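Local coordinates for protein crustacyanin-C1 subunit (PDB 1I4U) that binds the carotenoid astaxanthin as a lipocalin subunit of crustacyanin, the complex that gives the lobster carapace its blue colour, at residues 159-162 / 163-166; 143-146 / 147-151; 23-26 / 27-30. One frame throughout, in Å; residues are numbered along the deposited sequence.

Contact 1: residues 159-162 / 163-166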
loop_
_atom_site.group_PDB
_atom_site.type_symbol
_atom_site.label_atom_id
_atom_site.label_comp_id
_atom_site.label_asym_id
_atom_site.label_seq_id
_atom_site.Cartn_x
_atom_site.Cartn_y
_atom_site.Cartn_z
ATOM N N VAL A 159 -7.043 -6.497 -18.937
ATOM C CA VAL A 159 -7.756 -6.952 -17.755
ATOM C C VAL A 159 -8.931 -7.859 -18.132
ATOM O O VAL A 159 -9.701 -7.410 -18.981
ATOM C CB VAL A 159 -8.200 -5.758 -16.887
ATOM C CG1 VAL A 159 -9.181 -6.163 -15.780
ATOM C CG2 VAL A 159 -6.963 -5.117 -16.256
ATOM N N ASP A 160 -9.047 -9.058 -17.534
ATOM C CA ASP A 160 -10.111 -10.038 -17.762
ATOM C C ASP A 160 -11.370 -9.523 -17.114
ATOM O O ASP A 160 -11.602 -9.669 -15.900
ATOM C CB ASP A 160 -9.755 -11.436 -17.206
ATOM C CG ASP A 160 -10.787 -12.480 -17.595
ATOM O OD1 ASP A 160 -11.873 -12.090 -18.089
ATOM O OD2 ASP A 160 -10.542 -13.707 -17.421
ATOM N N THR A 161 -12.221 -8.914 -17.932
ATOM C CA THR A 161 -13.438 -8.345 -17.314
ATOM C C THR A 161 -14.435 -9.333 -16.745
ATOM O O THR A 161 -15.367 -8.954 -16.012
ATOM C CB THR A 161 -14.152 -7.431 -18.316
ATOM O OG1 THR A 161 -14.478 -8.187 -19.476
ATOM C CG2 THR A 161 -13.187 -6.326 -18.686
ATOM N N THR A 162 -14.243 -10.620 -17.023
ATOM C CA THR A 162 -15.055 -11.604 -16.309
ATOM C C THR A 162 -14.758 -11.651 -14.806
ATOM O O THR A 162 -15.469 -12.266 -14.001
ATOM C CB THR A 162 -14.856 -13.012 -16.921
ATOM O OG1 THR A 162 -13.522 -13.482 -16.616
ATOM C CG2 THR A 162 -15.054 -12.976 -18.433
ATOM N N ARG A 163 -13.707 -10.976 -14.346
ATOM C CA ARG A 163 -13.361 -10.826 -12.965
ATOM C C ARG A 163 -14.281 -9.885 -12.186
ATOM O O ARG A 163 -14.323 -9.896 -10.972
ATOM C CB ARG A 163 -11.895 -10.369 -12.857
ATOM C CG ARG A 163 -10.901 -11.491 -13.199
ATOM C CD ARG A 163 -9.494 -10.952 -13.373
ATOM N NE ARG A 163 -9.022 -10.360 -12.093
ATOM C CZ ARG A 163 -8.004 -9.518 -12.007
ATOM N NH1 ARG A 163 -7.296 -9.120 -13.047
ATOM N NH2 ARG A 163 -7.712 -9.047 -10.814
ATOM N N PHE A 164 -15.071 -9.067 -12.883
ATOM C CA PHE A 164 -15.940 -8.132 -12.137
ATOM C C PHE A 164 -17.107 -8.833 -11.464
ATOM O O PHE A 164 -17.725 -9.711 -12.049
ATOM C CB PHE A 164 -16.528 -7.069 -13.070
ATOM C CG PHE A 164 -15.549 -5.957 -13.320
ATOM C CD1 PHE A 164 -15.399 -4.945 -12.390
ATOM C CD2 PHE A 164 -14.757 -5.943 -14.442
ATOM C CE1 PHE A 164 -14.504 -3.926 -12.583
ATOM C CE2 PHE A 164 -13.863 -4.913 -14.673
ATOM C CZ PHE A 164 -13.729 -3.926 -13.700
ATOM N N VAL A 165 -17.389 -8.350 -10.259
ATOM C CA VAL A 165 -18.539 -8.793 -9.456
ATOM C C VAL A 165 -19.353 -7.567 -9.099
ATOM O O VAL A 165 -18.798 -6.549 -8.637
ATOM C CB VAL A 165 -18.113 -9.559 -8.183
ATOM C CG1 VAL A 165 -19.357 -9.997 -7.432
ATOM C CG2 VAL A 165 -17.208 -10.752 -8.539
ATOM N N LYS A 166 -20.661 -7.592 -9.290
ATOM C CA LYS A 166 -21.539 -6.461 -8.967
ATOM C C LYS A 166 -21.668 -6.314 -7.468
ATOM O O LYS A 166 -21.699 -7.289 -6.722
ATOM C CB LYS A 166 -22.913 -6.709 -9.580
ATOM C CG LYS A 166 -23.856 -5.573 -9.684
ATOM C CD LYS A 166 -25.070 -5.877 -10.561
ATOM C CE LYS A 166 -24.568 -5.783 -11.996
ATOM N NZ LYS A 166 -25.719 -5.961 -12.944
HETATM O O HOH W 1 -6.925 -10.234 -15.768
#
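R163 lays the aliphatic part of its side chain against D160: its CD lies 3.9 Å from CB of D160, and CB, CG and CD all run past the D160 carbonyl oxygen. A bend at chi3 (63°) then turns the guanidinium back toward V159, whose CG1 meets it obliquely at NH1. Water 1 sits in the guanidinium plane at its edge, 3.0 Å from R163 NH1, and also accepts from D160 N, while the salt bridge of R163 goes to D131 on strand 128-137. The carboxylate of D160 serves the turn: its OD1 takes two bonds from one face of the carboxylate plane, one from T162 OG1 at 2.6 Å and one from T162 N at 3.0 Å; the hydroxyl reaches it because chi1 of T162 (70°) sets OG1 between the backbone N and the carbonyl carbon. F164 lies alongside T161, with the T161 carbonyl oxygen at the ring edge, 3.5 Å from F164 CD2, and the ring meets that of F154 on helix 144-156. Two backbone bonds close the turn: R163 N to D160 O (2.9 Å) and F164 N to T161 O (3.1 Å, nearly straight at 171°). The D160 OD1 to T162 N bond defines an Asx turn, here opening the short 3-10 segment that leads from the lipocalin helix into strand 164-166, paired antiparallel with strand 33-41.

Contact 2: residues 143-146 / 147-151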
loop_
_atom_site.group_PDB
_atom_site.type_symbol
_atom_site.label_atom_id
_atom_site.label_comp_id
_atom_site.label_asym_id
_atom_site.label_seq_id
_atom_site.Cartn_x
_atom_site.Cartn_y
_atom_site.Cartn_z
ATOM N N ALA A 143 -26.394 2.113 -16.335
ATOM C CA ALA A 143 -26.809 1.623 -17.638
ATOM C C ALA A 143 -25.717 0.875 -18.388
ATOM O O ALA A 143 -24.545 1.162 -18.259
ATOM C CB ALA A 143 -27.327 2.784 -18.475
ATOM N N ASP A 144 -26.111 -0.126 -19.164
ATOM C CA ASP A 144 -25.187 -0.992 -19.873
ATOM C C ASP A 144 -24.334 -0.131 -20.779
ATOM O O ASP A 144 -23.192 -0.497 -20.933
ATOM C CB ASP A 144 -25.981 -2.063 -20.626
ATOM C CG ASP A 144 -26.624 -3.152 -19.814
ATOM O OD1 ASP A 144 -26.713 -3.172 -18.565
ATOM O OD2 ASP A 144 -27.117 -4.134 -20.448
ATOM N N GLN A 145 -24.818 0.994 -21.322
ATOM C CA GLN A 145 -23.921 1.688 -22.250
ATOM C C GLN A 145 -22.651 2.164 -21.554
ATOM O O GLN A 145 -21.598 2.199 -22.169
ATOM C CB GLN A 145 -24.472 2.916 -22.962
ATOM C CG GLN A 145 -24.970 4.024 -22.057
ATOM C CD GLN A 145 -25.646 5.173 -22.786
ATOM O OE1 GLN A 145 -25.064 5.653 -23.755
ATOM N NE2 GLN A 145 -26.816 5.525 -22.262
ATOM N N TYR A 146 -22.789 2.546 -20.297
ATOM C CA TYR A 146 -21.639 2.995 -19.538
ATOM C C TYR A 146 -20.777 1.856 -19.024
ATOM O O TYR A 146 -19.542 1.968 -19.025
ATOM C CB TYR A 146 -22.089 3.894 -18.338
ATOM C CG TYR A 146 -22.953 5.050 -18.795
ATOM C CD1 TYR A 146 -22.485 5.985 -19.696
ATOM C CD2 TYR A 146 -24.263 5.195 -18.367
ATOM C CE1 TYR A 146 -23.229 7.048 -20.159
ATOM C CE2 TYR A 146 -25.043 6.270 -18.835
ATOM C CZ TYR A 146 -24.521 7.177 -19.703
ATOM O OH TYR A 146 -25.309 8.202 -20.145
ATOM N N VAL A 147 -21.429 0.774 -18.565
ATOM C CA VAL A 147 -20.711 -0.436 -18.182
ATOM C C VAL A 147 -19.839 -0.892 -19.329
ATOM O O VAL A 147 -18.685 -1.240 -19.096
ATOM C CB VAL A 147 -21.659 -1.587 -17.738
ATOM C CG1 VAL A 147 -20.874 -2.857 -17.460
ATOM C CG2 VAL A 147 -22.479 -1.088 -16.542
ATOM N N LYS A 148 -20.342 -0.888 -20.548
ATOM C CA LYS A 148 -19.580 -1.338 -21.708
ATOM C C LYS A 148 -18.382 -0.434 -22.019
ATOM O O LYS A 148 -17.354 -0.891 -22.513
ATOM C CB LYS A 148 -20.497 -1.376 -22.928
ATOM C CG LYS A 148 -21.480 -2.511 -23.094
ATOM C CD LYS A 148 -22.440 -2.185 -24.257
ATOM C CE LYS A 148 -23.573 -3.149 -24.495
ATOM N NZ LYS A 148 -24.567 -3.244 -23.405
ATOM N N LYS A 149 -18.533 0.853 -21.688
ATOM C CA LYS A 149 -17.381 1.748 -21.829
ATOM C C LYS A 149 -16.262 1.287 -20.928
ATOM O O LYS A 149 -15.087 1.201 -21.335
ATOM C CB LYS A 149 -17.722 3.223 -21.575
ATOM C CG LYS A 149 -18.684 3.757 -22.705
ATOM C CD LYS A 149 -19.256 5.095 -22.330
ATOM C CE LYS A 149 -20.723 5.301 -22.774
ATOM N NZ LYS A 149 -20.809 5.199 -24.249
ATOM N N CYS A 150 -16.613 0.977 -19.642
ATOM C CA CYS A 150 -15.551 0.492 -18.786
ATOM C C CYS A 150 -15.036 -0.864 -19.267
ATOM O O CYS A 150 -13.827 -1.047 -19.198
ATOM C CB CYS A 150 -16.024 0.394 -17.340
ATOM S SG CYS A 150 -16.265 1.949 -16.457
ATOM N N GLU A 151 -15.913 -1.743 -19.740
ATOM C CA GLU A 151 -15.434 -3.051 -20.191
ATOM C C GLU A 151 -14.374 -2.864 -21.258
ATOM O O GLU A 151 -13.358 -3.553 -21.218
ATOM C CB GLU A 151 -16.594 -3.917 -20.671
ATOM C CG GLU A 151 -16.064 -5.267 -21.187
ATOM C CD GLU A 151 -17.120 -6.144 -21.846
ATOM O OE1 GLU A 151 -18.252 -5.675 -22.099
ATOM O OE2 GLU A 151 -16.856 -7.338 -22.123
HETATM O O HOH W 2 -21.333 1.967 -24.987
#
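K149 approaches the Y146 ring obliquely, with its CE 3.6 Å from Y146 CD1, while CG of Q145 covers one face of that ring, 3.7 Å above the plane and over its centre. The lysine chain runs next to the tyrosine in the same direction, a methylene-to-ring contact between residues three apart on the helix. Bends at chi3 (-143°) and chi4 (-61°) fold the lysine back, so that CE also comes within 3.3 Å of the Q145 carbonyl oxygen. That oxygen accepts from water 2 at 2.8 Å and only weakly from K149 N, and the water in turn has a weak link to K149 NZ. On another side of the helix, D144 and K148 carry opposite charges but are too far apart for a salt bridge, so any attraction is probably weak: OD2 of D144 and NZ of K148 are 4.0 Å apart, and NZ is nearer to CB of D144. The backbone evidence is firmer, with V147 N to A143 O at 3.2 Å and K148 N to D144 O at 2.9 Å. V147 rests its CG2 by the A143 carbonyl, and C150 is tied by a disulfide to C117 on strand 115-123. With A143 at the N-cap, this is the first part of helix 144-156, the alpha-helix that packs beside the barrel in lipocalins.

Contact 3: residues 23-26 / 27-30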
loop_
_atom_site.group_PDB
_atom_site.type_symbol
_atom_site.label_atom_id
_atom_site.label_comp_id
_atom_site.label_asym_id
_atom_site.label_seq_id
_atom_site.Cartn_x
_atom_site.Cartn_y
_atom_site.Cartn_z
ATOM N N GLU A 23 -5.683 15.265 -18.659
ATOM C CA GLU A 23 -7.108 15.487 -18.822
ATOM C C GLU A 23 -7.827 15.763 -17.510
ATOM O O GLU A 23 -8.836 16.490 -17.433
ATOM C CB GLU A 23 -7.783 14.223 -19.407
ATOM C CG GLU A 23 -7.416 14.023 -20.863
ATOM C CD GLU A 23 -7.899 12.706 -21.426
ATOM O OE1 GLU A 23 -8.310 11.766 -20.716
ATOM O OE2 GLU A 23 -7.798 12.633 -22.653
ATOM N N GLN A 24 -7.321 15.116 -16.466
ATOM C CA GLN A 24 -8.070 15.070 -15.207
ATOM C C GLN A 24 -7.715 16.210 -14.281
ATOM O O GLN A 24 -8.546 16.580 -13.462
ATOM C CB GLN A 24 -7.795 13.706 -14.574
ATOM C CG GLN A 24 -8.544 12.627 -15.344
ATOM C CD GLN A 24 -7.981 11.249 -15.128
ATOM O OE1 GLN A 24 -7.175 11.040 -14.196
ATOM N NE2 GLN A 24 -8.419 10.333 -15.984
ATOM N N THR A 25 -6.487 16.752 -14.363
ATOM C CA THR A 25 -6.127 17.825 -13.417
ATOM C C THR A 25 -7.078 19.003 -13.466
ATOM O O THR A 25 -7.428 19.540 -12.408
ATOM C CB THR A 25 -4.671 18.259 -13.657
ATOM O OG1 THR A 25 -3.835 17.148 -13.339
ATOM C CG2 THR A 25 -4.337 19.354 -12.678
ATOM N N PRO A 26 -7.543 19.480 -14.621
ATOM C CA PRO A 26 -8.471 20.618 -14.622
ATOM C C PRO A 26 -9.860 20.320 -14.087
ATOM O O PRO A 26 -10.597 21.295 -13.951
ATOM C CB PRO A 26 -8.627 21.011 -16.110
ATOM C CG PRO A 26 -7.407 20.430 -16.713
ATOM C CD PRO A 26 -7.229 19.113 -16.009
ATOM N N ASN A 27 -10.156 19.061 -13.847
ATOM C CA ASN A 27 -11.537 18.627 -13.643
ATOM C C ASN A 27 -11.770 18.107 -12.250
ATOM O O ASN A 27 -12.772 17.408 -12.027
ATOM C CB ASN A 27 -11.938 17.583 -14.701
ATOM C CG ASN A 27 -12.215 18.264 -16.029
ATOM O OD1 ASN A 27 -13.004 19.226 -16.134
ATOM N ND2 ASN A 27 -11.582 17.797 -17.100
ATOM N N ARG A 28 -10.903 18.408 -11.291
ATOM C CA ARG A 28 -11.019 17.717 -9.994
ATOM C C ARG A 28 -12.354 18.002 -9.347
ATOM O O ARG A 28 -12.975 17.152 -8.728
ATOM C CB ARG A 28 -9.888 18.161 -9.080
ATOM C CG ARG A 28 -8.473 17.825 -9.547
ATOM C CD ARG A 28 -8.275 16.340 -9.784
ATOM N NE ARG A 28 -6.849 16.109 -10.122
ATOM C CZ ARG A 28 -6.431 14.925 -10.531
ATOM N NH1 ARG A 28 -7.312 13.935 -10.641
ATOM N NH2 ARG A 28 -5.158 14.738 -10.829
ATOM N N ASN A 29 -12.847 19.236 -9.489
ATOM C CA ASN A 29 -14.101 19.583 -8.815
ATOM C C ASN A 29 -15.218 18.778 -9.411
ATOM O O ASN A 29 -16.184 18.398 -8.753
ATOM C CB ASN A 29 -14.299 21.074 -8.987
ATOM C CG ASN A 29 -13.616 21.905 -7.910
ATOM O OD1 ASN A 29 -14.022 21.861 -6.745
ATOM N ND2 ASN A 29 -12.587 22.684 -8.273
ATOM N N SER A 30 -15.131 18.489 -10.714
ATOM C CA SER A 30 -16.189 17.695 -11.328
ATOM C C SER A 30 -16.152 16.231 -10.911
ATOM O O SER A 30 -17.143 15.531 -11.150
ATOM C CB SER A 30 -16.111 17.816 -12.852
ATOM O OG SER A 30 -16.440 19.142 -13.281
HETATM O O HOH W 3 -6.037 11.804 -11.834
HETATM O O HOH W 4 -9.029 21.069 -11.269
HETATM O O HOH W 5 -11.654 21.385 -11.113
#
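Residues 23-30 form the bend where helix 17-24 gives way to the short, weakly bonded helix 28-31, and two donors of N27 hold it. N27 N reaches the Q24 carbonyl oxygen at 3.0 Å from well above the carbonyl plane, whereas the side-chain N27 ND2 meets E23 O at 3.1 Å, almost in line with the C=O bond (169°). The amide can do so because chi1 of -77° brings CG back beside the backbone N. R28 folds over the same bend. Bent at chi2 (-57°), it sets one guanidinium face over the Q24 carbonyl oxygen, 3.6 Å from the plane and toward its rim, with T25 CA over that face too. Water 3 lies in the guanidinium plane at its edge, 2.8 Å from R28 NH1, and donates to Q24 OE1, while Q24 NE2 is bonded to I107 O. W21 adds a cation-pi contact with R28. Putting a leucine at R28 would probably leave water 3 without its guanidinium partner and W21 without the charge at its ring. Such a helical N-terminal segment, leading into the first long strand, 33-41, is characteristic of the lipocalin barrel.

Overall arrangement
Along the chain the order is contact 3, contact 2, contact 1. Contacts 1 and 2 are neighbours, with centres 13 Å apart, and they pack where T161 OG1 lies 3.7 Å from E151 OE2. Contact 3 is remote: its centre is 21 Å from that of contact 2 and 27 Å from that of contact 1, which lies on the opposite side of the chain's centre. Contacts 1 and 2 belong to one helix-to-strand unit of the antiparallel lipocalin barrel, with helix 144-156 tied to strand 115-123 by the C150-C117 disulfide and strand 164-166 paired with strand 33-41. Contact 3 sits in the helical segment leading into that same strand 33-41, so both chain regions converge on it.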